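Local coordinates for fructose-bisphosphate aldolase (Plasmodium falciparum, PDB 4TR9), which belongs to the class I fructose-bisphosphate aldolase family and folds as a parallel-stranded TIM barrel wrapped in helices, at residues E286-L291 with L335-A340; N292-N295 with P299-W302; A63-L68 with A311-V316; L317-G322 with V327-E332. One frame throughout, in Å; residues are numbered along the deposited sequence.

From the N terminus, contact 3 opens on helix 59-70 and closes about 240 residues later on helix 310-320, joining a helix from the connection after strand 35-39 to the helix after strand 303-308. Within that span, contact 1 opens on helix 284-295, whose last turn begins contact 2, which closes almost at once in the loop leading to strand 303-308. Contact 4 then joins helix 310-320 to helix 327-346, and contact 1 closes last, further along it. Contact 2 thus falls within the spans of contacts 1 and 3, and contact 4 within that of contact 1. Contacts 1 and 3 cross and touch through Ala287 and Ala311; contacts 3 and 4 touch through Leu68 and Arg331.

Contact 1. Residues E286-L291 with L335-A340; sequences EASVNL and LQRAEA
Ser288 overlaps the end of Arg337, its hydroxyl coming obliquely onto the guanidinium group, with OG 2.9 Å from NH1. The angle at this approach is too poor for a hydrogen bond, and a water probably makes the link instead. It donates to Ser288 OG over 2.7 Å and lies at the guanidinium edge, in the plane of the group, beside Arg337 NH1, although the modelled distance on that side is doubtfully short. The arginine gets there by a folded route: from a backbone position that does not face helix 284-295 directly, bends at chi2 (-48°) and chi3 (-53°) curl the chain until its head lies beside the serine. This curl also lays the guanidinium over its own helix, with Ala340 CB 4.2 Å above the centre of one face. The same methyl group lies 4.2 Å from Ser288 OG, so alanine, arginine and serine meet in one compact cluster. Around it, the serine hydroxyl has hydrogen bonds with OD1 of Asn341, the residue after Ala340, and with Glu284 O in the preceding turn of its own helix. Arg337 NH2 has a long, weak ion pair with Glu285, and Leu312 of helix 310-320 packs against the arginine. The contact thus joins two outer helices of the barrel through a polar, hydrated junction. The water supplies one proton to the buried OG, whose own proton can go to, or be shared between, Glu284 O and Asn341 OD1; the same water probably links the arginine to that network, since its direct approach is badly angled.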
loop_
_atom_site.group_PDB
_atom_site.type_symbol
_atom_site.label_atom_id
_atom_site.label_comp_id
_atom_site.label_asym_id
_atom_site.label_seq_id
_atom_site.Cartn_x
_atom_site.Cartn_y
_atom_site.Cartn_z
ATOM N N GLU A 286 -36.290 15.438 -4.091
ATOM C CA GLU A 286 -35.454 14.454 -4.770
ATOM C C GLU A 286 -34.561 13.699 -3.789
ATOM O O GLU A 286 -34.209 12.544 -4.023
ATOM C CB GLU A 286 -34.602 15.125 -5.849
ATOM C CG GLU A 286 -35.405 15.639 -7.035
ATOM C CD GLU A 286 -34.536 16.295 -8.090
ATOM O OE1 GLU A 286 -33.327 16.478 -7.837
ATOM O OE2 GLU A 286 -35.063 16.626 -9.173
ATOM N N ALA A 287 -34.200 14.354 -2.690
ATOM C CA ALA A 287 -33.408 13.711 -1.647
ATOM C C ALA A 287 -34.228 12.637 -0.942
ATOM O O ALA A 287 -33.682 11.662 -0.428
ATOM C CB ALA A 287 -32.905 14.739 -0.647
ATOM N N SER A 288 -35.544 12.827 -0.922
ATOM C CA SER A 288 -36.452 11.861 -0.317
ATOM C C SER A 288 -36.807 10.758 -1.306
ATOM O O SER A 288 -36.904 9.588 -0.937
ATOM C CB SER A 288 -37.726 12.552 0.177
ATOM O OG SER A 288 -37.431 13.518 1.170
ATOM N N VAL A 289 -37.000 11.142 -2.564
ATOM C CA VAL A 289 -37.335 10.189 -3.615
ATOM C C VAL A 289 -36.184 9.214 -3.853
ATOM O O VAL A 289 -36.393 8.005 -3.939
ATOM C CB VAL A 289 -37.685 10.907 -4.935
ATOM C CG1 VAL A 289 -37.830 9.906 -6.069
ATOM C CG2 VAL A 289 -38.960 11.722 -4.771
ATOM N N ASN A 290 -34.969 9.746 -3.944
ATOM C CA ASN A 290 -33.788 8.918 -4.166
ATOM C C ASN A 290 -33.511 7.985 -2.993
ATOM O O ASN A 290 -33.168 6.821 -3.191
ATOM C CB ASN A 290 -32.563 9.793 -4.439
ATOM C CG ASN A 290 -32.663 10.542 -5.754
ATOM O OD1 ASN A 290 -33.293 10.073 -6.702
ATOM N ND2 ASN A 290 -32.043 11.714 -5.816
ATOM N N LEU A 291 -33.662 8.497 -1.775
ATOM C CA LEU A 291 -33.495 7.678 -0.579
ATOM C C LEU A 291 -34.541 6.569 -0.550
ATOM O O LEU A 291 -34.276 5.458 -0.092
ATOM C CB LEU A 291 -33.593 8.536 0.685
ATOM C CG LEU A 291 -33.505 7.795 2.022
ATOM C CD1 LEU A 291 -32.182 7.054 2.143
ATOM C CD2 LEU A 291 -33.694 8.754 3.186
ATOM N N LEU A 335 -41.358 18.667 10.486
ATOM C CA LEU A 335 -41.901 17.350 10.799
ATOM C C LEU A 335 -42.337 16.587 9.554
ATOM O O LEU A 335 -42.150 15.374 9.468
ATOM C CB LEU A 335 -43.080 17.478 11.766
ATOM C CG LEU A 335 -42.718 17.781 13.220
ATOM C CD1 LEU A 335 -43.971 17.942 14.066
ATOM C CD2 LEU A 335 -41.826 16.684 13.781
ATOM N N GLN A 336 -42.920 17.294 8.589
ATOM C CA GLN A 336 -43.396 16.643 7.374
ATOM C C GLN A 336 -42.226 16.223 6.487
ATOM O O GLN A 336 -42.334 15.262 5.727
ATOM C CB GLN A 336 -44.349 17.558 6.598
ATOM C CG GLN A 336 -43.692 18.759 5.942
ATOM C CD GLN A 336 -44.625 19.485 4.995
ATOM O OE1 GLN A 336 -45.782 19.099 4.827
ATOM N NE2 GLN A 336 -44.126 20.544 4.367
ATOM N N ARG A 337 -41.110 16.937 6.590
ATOM C CA ARG A 337 -39.907 16.564 5.855
ATOM C C ARG A 337 -39.211 15.402 6.550
ATOM O O ARG A 337 -38.674 14.506 5.898
ATOM C CB ARG A 337 -38.950 17.751 5.718
ATOM C CG ARG A 337 -39.481 18.897 4.869
ATOM C CD ARG A 337 -40.064 18.398 3.556
ATOM N NE ARG A 337 -39.126 17.562 2.814
ATOM C CZ ARG A 337 -39.435 16.903 1.701
ATOM N NH1 ARG A 337 -38.521 16.162 1.092
ATOM N NH2 ARG A 337 -40.660 16.982 1.200
ATOM N N ALA A 338 -39.226 15.424 7.879
ATOM C CA ALA A 338 -38.649 14.347 8.671
ATOM C C ALA A 338 -39.420 13.051 8.454
ATOM O O ALA A 338 -38.832 11.975 8.362
ATOM C CB ALA A 338 -38.637 14.718 10.145
ATOM N N GLU A 339 -40.742 13.165 8.370
ATOM C CA GLU A 339 -41.600 12.009 8.131
ATOM C C GLU A 339 -41.424 11.494 6.708
ATOM O O GLU A 339 -41.508 10.291 6.458
ATOM C CB GLU A 339 -43.066 12.365 8.386
ATOM C CG GLU A 339 -44.024 11.188 8.273
ATOM C CD GLU A 339 -45.467 11.583 8.512
ATOM O OE1 GLU A 339 -45.778 12.791 8.435
ATOM O OE2 GLU A 339 -46.294 10.685 8.779
ATOM N N ALA A 340 -41.178 12.414 5.781
ATOM C CA ALA A 340 -40.986 12.069 4.377
ATOM C C ALA A 340 -39.762 11.180 4.195
ATOM O O ALA A 340 -39.817 10.159 3.508
ATOM C CB ALA A 340 -40.855 13.328 3.535
HETATM O O HOH W 1 -36.224 15.803 2.032
#

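Contact 2. Residues N292-N295 with P299-W302; sequences NSIN and PHPW
His300 points its imidazole edge at the backbone of Ile294, across one of the helix-to-strand loops of the TIM barrel, here the link from helix 284-295 to strand 303-308. The orientation is edge-on: Ile294 O lies only 10° out of the ring plane, and NE2 donates to it over 2.9 Å with an N-H...O angle of 158°. Seen from the carbonyl, the donor is tilted 33° from the carbonyl plane. With CG anti to the carbonyl carbon, the ring is carried from the loop toward the last turn of the helix, where the bond occupies a carbonyl next to the helix end. The side chain of Ile294 leads elsewhere, onto Thr260 of helix 253-267, and the same helix supplies Val261 against the histidine. Asn295 comes in beside the bond, its CA 4.1 Å from His300 NE2, while its amide ND2 is engaged with Leu291 O and Leu304 O, tying the helix end to the strand as well. Further along the loop, Trp302 packs on Pro270 of the second subunit. At the imidazole edge, the two carbons flanking NE2 sit unequally about the acceptor: CE1 is 3.6 Å from Ile294 O and CD2 is 3.9 Å from it.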
loop_
_atom_site.group_PDB
_atom_site.type_symbol
_atom_site.label_atom_id
_atom_site.label_comp_id
_atom_site.label_asym_id
_atom_site.label_seq_id
_atom_site.Cartn_x
_atom_site.Cartn_y
_atom_site.Cartn_z
ATOM N N ASN A 292 -35.733 6.884 -1.048
ATOM C CA ASN A 292 -36.803 5.902 -1.154
ATOM C C ASN A 292 -36.480 4.839 -2.197
ATOM O O ASN A 292 -36.728 3.652 -1.983
ATOM C CB ASN A 292 -38.125 6.591 -1.499
ATOM C CG ASN A 292 -39.262 5.608 -1.681
ATOM O OD1 ASN A 292 -39.902 5.196 -0.714
ATOM N ND2 ASN A 292 -39.523 5.227 -2.927
ATOM N N SER A 293 -35.926 5.275 -3.324
ATOM C CA SER A 293 -35.563 4.367 -4.405
ATOM C C SER A 293 -34.490 3.383 -3.954
ATOM O O SER A 293 -34.465 2.232 -4.389
ATOM C CB SER A 293 -35.078 5.154 -5.625
ATOM O OG SER A 293 -36.074 6.051 -6.083
ATOM N N ILE A 294 -33.606 3.849 -3.077
ATOM C CA ILE A 294 -32.549 3.011 -2.524
ATOM C C ILE A 294 -33.124 1.947 -1.591
ATOM O O ILE A 294 -32.743 0.778 -1.657
ATOM C CB ILE A 294 -31.508 3.854 -1.760
ATOM C CG1 ILE A 294 -30.799 4.818 -2.713
ATOM C CG2 ILE A 294 -30.489 2.961 -1.081
ATOM C CD1 ILE A 294 -29.818 5.742 -2.024
ATOM N N ASN A 295 -34.050 2.356 -0.729
ATOM C CA ASN A 295 -34.644 1.440 0.236
ATOM C C ASN A 295 -35.772 0.600 -0.355
ATOM O O ASN A 295 -36.254 -0.339 0.280
ATOM C CB ASN A 295 -35.158 2.209 1.453
ATOM C CG ASN A 295 -34.035 2.766 2.304
ATOM O OD1 ASN A 295 -33.464 2.060 3.136
ATOM N ND2 ASN A 295 -33.712 4.038 2.102
ATOM N N PRO A 299 -34.769 -5.300 1.959
ATOM C CA PRO A 299 -34.006 -5.153 3.205
ATOM C C PRO A 299 -32.505 -5.358 3.003
ATOM O O PRO A 299 -32.072 -6.440 2.604
ATOM C CB PRO A 299 -34.593 -6.244 4.108
ATOM C CG PRO A 299 -35.199 -7.235 3.169
ATOM C CD PRO A 299 -35.714 -6.427 2.019
ATOM N N HIS A 300 -31.726 -4.318 3.283
ATOM C CA HIS A 300 -30.282 -4.348 3.073
ATOM C C HIS A 300 -29.542 -4.867 4.305
ATOM O O HIS A 300 -30.077 -4.821 5.412
ATOM C CB HIS A 300 -29.779 -2.948 2.704
ATOM C CG HIS A 300 -30.435 -2.374 1.489
ATOM N ND1 HIS A 300 -30.270 -2.907 0.230
ATOM C CD2 HIS A 300 -31.258 -1.307 1.340
ATOM C CE1 HIS A 300 -30.963 -2.198 -0.643
ATOM N NE2 HIS A 300 -31.572 -1.221 0.007
ATOM N N PRO A 301 -28.312 -5.375 4.113
ATOM C CA PRO A 301 -27.466 -5.830 5.225
ATOM C C PRO A 301 -27.221 -4.744 6.270
ATOM O O PRO A 301 -27.008 -5.056 7.442
ATOM C CB PRO A 301 -26.157 -6.216 4.531
ATOM C CG PRO A 301 -26.568 -6.599 3.160
ATOM C CD PRO A 301 -27.701 -5.681 2.806
ATOM N N TRP A 302 -27.242 -3.486 5.842
ATOM C CA TRP A 302 -27.121 -2.358 6.756
ATOM C C TRP A 302 -28.310 -1.419 6.595
ATOM O O TRP A 302 -29.010 -1.463 5.585
ATOM C CB TRP A 302 -25.818 -1.590 6.519
ATOM C CG TRP A 302 -24.905 -2.197 5.493
ATOM C CD1 TRP A 302 -23.710 -2.816 5.724
ATOM C CD2 TRP A 302 -25.107 -2.233 4.075
ATOM N NE1 TRP A 302 -23.159 -3.238 4.539
ATOM C CE2 TRP A 302 -23.999 -2.894 3.512
ATOM C CE3 TRP A 302 -26.122 -1.777 3.228
ATOM C CZ2 TRP A 302 -23.874 -3.107 2.141
ATOM C CZ3 TRP A 302 -25.997 -1.990 1.868
ATOM C CH2 TRP A 302 -24.880 -2.648 1.338
#

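Contact 3. Residues A63-L68 with A311-V316; sequences ASYRDL and ALQASV
Tyr65 and Val316 both turn a branch anti to the backbone N: the tyrosine ring (chi1 173°) reaches out of helix 59-70, and the valine sends CG1 (chi1 176°) to meet its neighbours on that helix. CG1 touches Leu68 CD2 at 3.7 Å, the two side chains sliding past one another in opposite directions, and approaches the edge of the tyrosine ring more loosely, 4.4 Å from CE1. The phenol end travels farther, to Gln313, whose chain runs extended beyond CG. Their side chains cross at a slant, and the hydroxyl comes up against the aliphatic part of the glutamine, though the closeness of this approach is doubtful. Long side chains make the contact, since the axes of the two short helical segments approach to 12.4 Å, with 115° between their directions. Gln313 also packs on Leu37 and Ala39 of strand 35-39, and its side chain lies about 8 Å from the bound N'-[(E)-(2,4-dichlorophenyl)methylidene]-3,4-dihydroxybenzohydrazide. Leu334 of helix 327-346 covers Val316 from another direction. Such a meeting of early and late helices belongs to the closure of a TIM barrel: helix 59-70, later in the connection after strand 35-39, meets helix 310-320, which follows strand 303-308, at a steep angle where the first and last strands adjoin.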
loop_
_atom_site.group_PDB
_atom_site.type_symbol
_atom_site.label_atom_id
_atom_site.label_comp_id
_atom_site.label_asym_id
_atom_site.label_seq_id
_atom_site.Cartn_x
_atom_site.Cartn_y
_atom_site.Cartn_z
ATOM N N ALA A 63 -29.057 30.834 17.894
ATOM C CA ALA A 63 -29.643 30.139 19.032
ATOM C C ALA A 63 -31.139 29.930 18.816
ATOM O O ALA A 63 -31.662 28.844 19.060
ATOM C CB ALA A 63 -29.393 30.913 20.316
ATOM N N SER A 64 -31.816 30.975 18.349
ATOM C CA SER A 64 -33.256 30.920 18.113
ATOM C C SER A 64 -33.617 29.886 17.051
ATOM O O SER A 64 -34.602 29.159 17.191
ATOM C CB SER A 64 -33.782 32.295 17.697
ATOM O OG SER A 64 -33.521 33.267 18.695
ATOM N N TYR A 65 -32.817 29.821 15.994
ATOM C CA TYR A 65 -33.094 28.905 14.895
ATOM C C TYR A 65 -32.906 27.450 15.307
ATOM O O TYR A 65 -33.753 26.604 15.022
ATOM C CB TYR A 65 -32.207 29.216 13.690
ATOM C CG TYR A 65 -32.333 28.187 12.593
ATOM C CD1 TYR A 65 -33.557 27.937 11.991
ATOM C CD2 TYR A 65 -31.230 27.461 12.165
ATOM C CE1 TYR A 65 -33.683 26.994 10.993
ATOM C CE2 TYR A 65 -31.345 26.517 11.164
ATOM C CZ TYR A 65 -32.574 26.289 10.583
ATOM O OH TYR A 65 -32.700 25.353 9.586
ATOM N N ARG A 66 -31.793 27.161 15.971
ATOM C CA ARG A 66 -31.507 25.806 16.430
ATOM C C ARG A 66 -32.473 25.394 17.534
ATOM O O ARG A 66 -32.722 24.209 17.747
ATOM C CB ARG A 66 -30.060 25.695 16.916
ATOM C CG ARG A 66 -29.134 24.981 15.940
ATOM C CD ARG A 66 -29.051 25.709 14.607
ATOM N NE ARG A 66 -28.097 26.813 14.640
ATOM C CZ ARG A 66 -26.839 26.726 14.220
ATOM N NH1 ARG A 66 -26.040 27.782 14.286
ATOM N NH2 ARG A 66 -26.379 25.582 13.729
ATOM N N ASP A 67 -33.018 26.384 18.236
ATOM C CA ASP A 67 -34.027 26.129 19.257
ATOM C C ASP A 67 -35.327 25.694 18.594
ATOM O O ASP A 67 -36.059 24.855 19.119
ATOM C CB ASP A 67 -34.262 27.373 20.117
ATOM C CG ASP A 67 -35.497 27.255 20.990
ATOM O OD1 ASP A 67 -35.399 26.657 22.082
ATOM O OD2 ASP A 67 -36.564 27.763 20.586
ATOM N N LEU A 68 -35.604 26.275 17.430
ATOM C CA LEU A 68 -36.791 25.937 16.657
ATOM C C LEU A 68 -36.726 24.492 16.181
ATOM O O LEU A 68 -37.732 23.782 16.175
ATOM C CB LEU A 68 -36.936 26.890 15.465
ATOM C CG LEU A 68 -38.128 26.732 14.516
ATOM C CD1 LEU A 68 -38.549 28.092 14.001
ATOM C CD2 LEU A 68 -37.796 25.816 13.348
ATOM N N ALA A 311 -31.879 19.005 3.087
ATOM C CA ALA A 311 -33.150 18.382 2.730
ATOM C C ALA A 311 -34.181 18.462 3.853
ATOM O O ALA A 311 -35.337 18.085 3.667
ATOM C CB ALA A 311 -32.924 16.932 2.333
ATOM N N LEU A 312 -33.763 18.953 5.015
ATOM C CA LEU A 312 -34.652 19.034 6.169
ATOM C C LEU A 312 -34.885 20.467 6.635
ATOM O O LEU A 312 -35.853 20.741 7.341
ATOM C CB LEU A 312 -34.094 18.208 7.329
ATOM C CG LEU A 312 -34.138 16.686 7.185
ATOM C CD1 LEU A 312 -33.408 16.018 8.340
ATOM C CD2 LEU A 312 -35.577 16.200 7.105
ATOM N N GLN A 313 -34.003 21.378 6.238
ATOM C CA GLN A 313 -34.024 22.733 6.780
ATOM C C GLN A 313 -34.308 23.819 5.746
ATOM O O GLN A 313 -34.592 24.960 6.110
ATOM C CB GLN A 313 -32.694 23.035 7.472
ATOM C CG GLN A 313 -32.366 22.105 8.626
ATOM C CD GLN A 313 -31.013 22.402 9.242
ATOM O OE1 GLN A 313 -30.136 21.540 9.286
ATOM N NE2 GLN A 313 -30.838 23.627 9.724
ATOM N N ALA A 314 -34.225 23.469 4.466
ATOM C CA ALA A 314 -34.381 24.451 3.395
ATOM C C ALA A 314 -35.747 25.135 3.431
ATOM O O ALA A 314 -35.835 26.362 3.368
ATOM C CB ALA A 314 -34.158 23.795 2.041
ATOM N N SER A 315 -36.807 24.340 3.537
ATOM C CA SER A 315 -38.162 24.880 3.560
ATOM C C SER A 315 -38.515 25.458 4.926
ATOM O O SER A 315 -39.381 26.327 5.035
ATOM C CB SER A 315 -39.174 23.801 3.171
ATOM O OG SER A 315 -39.003 23.404 1.822
ATOM N N VAL A 316 -37.844 24.971 5.964
ATOM C CA VAL A 316 -38.075 25.453 7.321
ATOM C C VAL A 316 -37.650 26.909 7.457
ATOM O O VAL A 316 -38.385 27.736 7.997
ATOM C CB VAL A 316 -37.321 24.601 8.357
ATOM C CG1 VAL A 316 -37.495 25.181 9.751
ATOM C CG2 VAL A 316 -37.805 23.163 8.311
#

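Contact 4. Residues L317-G322 with V327-E332; sequences LNTWQG and VAKARE
Trp320 meets Val327 at a slant, with its indole NE1 3.8 Å from Val327 CG2; the two side chains lie side by side and point the same way. One indole face is covered by Gly322, whose CA sits 3.3 Å above the ring centre, and the ring also meets that of Tyr65 on helix 59-70, planes about 25° apart. The other branch of the same valine serves a second flat group, CG1 lying 3.5 Å above one face of the Arg331 guanidinium, offset toward its rim, while Arg331 NE is bonded to Leu68 O. Beside the valine, Ala330 CB fits against Trp320 CB at 3.9 Å. Thr319 continues the seam: its CG2, anti to the backbone N, lies 3.8 Å from both Ala330 CA and Lys329 CG, crossing the lysine chain at a slant, whereas OG1 is turned back to Ser315 O of its own helix. The interface is thus apolar, with the exposed lysine lending only its aliphatic part. Gln321 takes positive phi (55°) directly after the helix and starts the turn into the next one. Two consecutive helices joined by a short connection thus pack together, placing C-terminal helix 327-346 against the helix that follows the last strand of the TIM barrel.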
loop_
_atom_site.group_PDB
_atom_site.type_symbol
_atom_site.label_atom_id
_atom_site.label_comp_id
_atom_site.label_asym_id
_atom_site.label_seq_id
_atom_site.Cartn_x
_atom_site.Cartn_y
_atom_site.Cartn_z
ATOM N N LEU A 317 -36.458 27.214 6.956
ATOM C CA LEU A 317 -35.926 28.571 6.983
ATOM C C LEU A 317 -36.809 29.538 6.199
ATOM O O LEU A 317 -37.024 30.675 6.621
ATOM C CB LEU A 317 -34.501 28.591 6.426
ATOM C CG LEU A 317 -33.397 28.062 7.342
ATOM C CD1 LEU A 317 -32.199 27.601 6.531
ATOM C CD2 LEU A 317 -32.984 29.137 8.333
ATOM N N ASN A 318 -37.318 29.080 5.060
ATOM C CA ASN A 318 -38.186 29.902 4.224
ATOM C C ASN A 318 -39.509 30.220 4.911
ATOM O O ASN A 318 -40.079 31.293 4.715
ATOM C CB ASN A 318 -38.453 29.211 2.886
ATOM C CG ASN A 318 -37.204 29.081 2.038
ATOM O OD1 ASN A 318 -36.343 29.961 2.043
ATOM N ND2 ASN A 318 -37.100 27.981 1.303
ATOM N N THR A 319 -39.992 29.280 5.714
ATOM C CA THR A 319 -41.247 29.458 6.433
ATOM C C THR A 319 -41.046 30.330 7.668
ATOM O O THR A 319 -41.860 31.204 7.966
ATOM C CB THR A 319 -41.850 28.105 6.853
ATOM O OG1 THR A 319 -42.010 27.272 5.699
ATOM C CG2 THR A 319 -43.200 28.301 7.521
ATOM N N TRP A 320 -39.949 30.087 8.377
ATOM C CA TRP A 320 -39.643 30.808 9.607
ATOM C C TRP A 320 -39.316 32.277 9.345
ATOM O O TRP A 320 -39.955 33.169 9.907
ATOM C CB TRP A 320 -38.480 30.126 10.331
ATOM C CG TRP A 320 -38.052 30.814 11.585
ATOM C CD1 TRP A 320 -38.849 31.203 12.622
ATOM C CD2 TRP A 320 -36.714 31.175 11.951
ATOM N NE1 TRP A 320 -38.092 31.792 13.606
ATOM C CE2 TRP A 320 -36.778 31.786 13.218
ATOM C CE3 TRP A 320 -35.470 31.043 11.326
ATOM C CZ2 TRP A 320 -35.646 32.267 13.872
ATOM C CZ3 TRP A 320 -34.347 31.521 11.977
ATOM C CH2 TRP A 320 -34.443 32.126 13.237
ATOM N N GLN A 321 -38.324 32.515 8.491
ATOM C CA GLN A 321 -37.886 33.864 8.130
ATOM C C GLN A 321 -37.504 34.713 9.342
ATOM O O GLN A 321 -37.691 35.930 9.339
ATOM C CB GLN A 321 -38.969 34.583 7.319
ATOM C CG GLN A 321 -39.045 34.150 5.864
ATOM C CD GLN A 321 -40.065 34.946 5.075
ATOM O OE1 GLN A 321 -40.978 35.545 5.644
ATOM N NE2 GLN A 321 -39.912 34.961 3.756
ATOM N N GLY A 322 -36.970 34.065 10.372
ATOM C CA GLY A 322 -36.484 34.767 11.547
ATOM C C GLY A 322 -37.559 35.451 12.372
ATOM O O GLY A 322 -37.265 36.364 13.143
ATOM N N VAL A 327 -42.798 30.189 14.006
ATOM C CA VAL A 327 -42.039 29.086 14.591
ATOM C C VAL A 327 -42.794 27.762 14.523
ATOM O O VAL A 327 -42.287 26.781 13.974
ATOM C CB VAL A 327 -41.670 29.376 16.058
ATOM C CG1 VAL A 327 -41.118 28.123 16.729
ATOM C CG2 VAL A 327 -40.663 30.510 16.131
ATOM N N ALA A 328 -44.001 27.736 15.080
ATOM C CA ALA A 328 -44.821 26.530 15.070
ATOM C C ALA A 328 -45.170 26.128 13.642
ATOM O O ALA A 328 -45.288 24.943 13.329
ATOM C CB ALA A 328 -46.084 26.741 15.888
ATOM N N LYS A 329 -45.328 27.127 12.780
ATOM C CA LYS A 329 -45.627 26.893 11.374
ATOM C C LYS A 329 -44.445 26.231 10.672
ATOM O O LYS A 329 -44.624 25.350 9.833
ATOM C CB LYS A 329 -45.984 28.210 10.684
ATOM C CG LYS A 329 -46.527 28.055 9.273
ATOM C CD LYS A 329 -46.777 29.416 8.637
ATOM C CE LYS A 329 -47.685 30.274 9.507
ATOM N NZ LYS A 329 -47.860 31.644 8.948
ATOM N N ALA A 330 -43.238 26.662 11.025
ATOM C CA ALA A 330 -42.024 26.116 10.428
ATOM C C ALA A 330 -41.683 24.750 11.017
ATOM O O ALA A 330 -41.099 23.903 10.341
ATOM C CB ALA A 330 -40.862 27.080 10.619
ATOM N N ARG A 331 -42.049 24.542 12.278
ATOM C CA ARG A 331 -41.780 23.276 12.950
ATOM C C ARG A 331 -42.591 22.139 12.339
ATOM O O ARG A 331 -42.153 20.987 12.336
ATOM C CB ARG A 331 -42.072 23.387 14.447
ATOM C CG ARG A 331 -40.997 24.122 15.230
ATOM C CD ARG A 331 -41.332 24.184 16.710
ATOM N NE ARG A 331 -40.230 24.739 17.491
ATOM C CZ ARG A 331 -40.264 24.917 18.807
ATOM N NH1 ARG A 331 -39.214 25.428 19.436
ATOM N NH2 ARG A 331 -41.348 24.585 19.496
ATOM N N GLU A 332 -43.772 22.463 11.822
ATOM C CA GLU A 332 -44.597 21.473 11.143
ATOM C C GLU A 332 -43.980 21.125 9.790
ATOM O O GLU A 332 -44.070 19.987 9.329
ATOM C CB GLU A 332 -46.030 21.981 10.967
ATOM C CG GLU A 332 -46.971 20.973 10.315
ATOM C CD GLU A 332 -48.421 21.422 10.333
ATOM O OE1 GLU A 332 -48.750 22.346 11.108
ATOM O OE2 GLU A 332 -49.232 20.851 9.574
#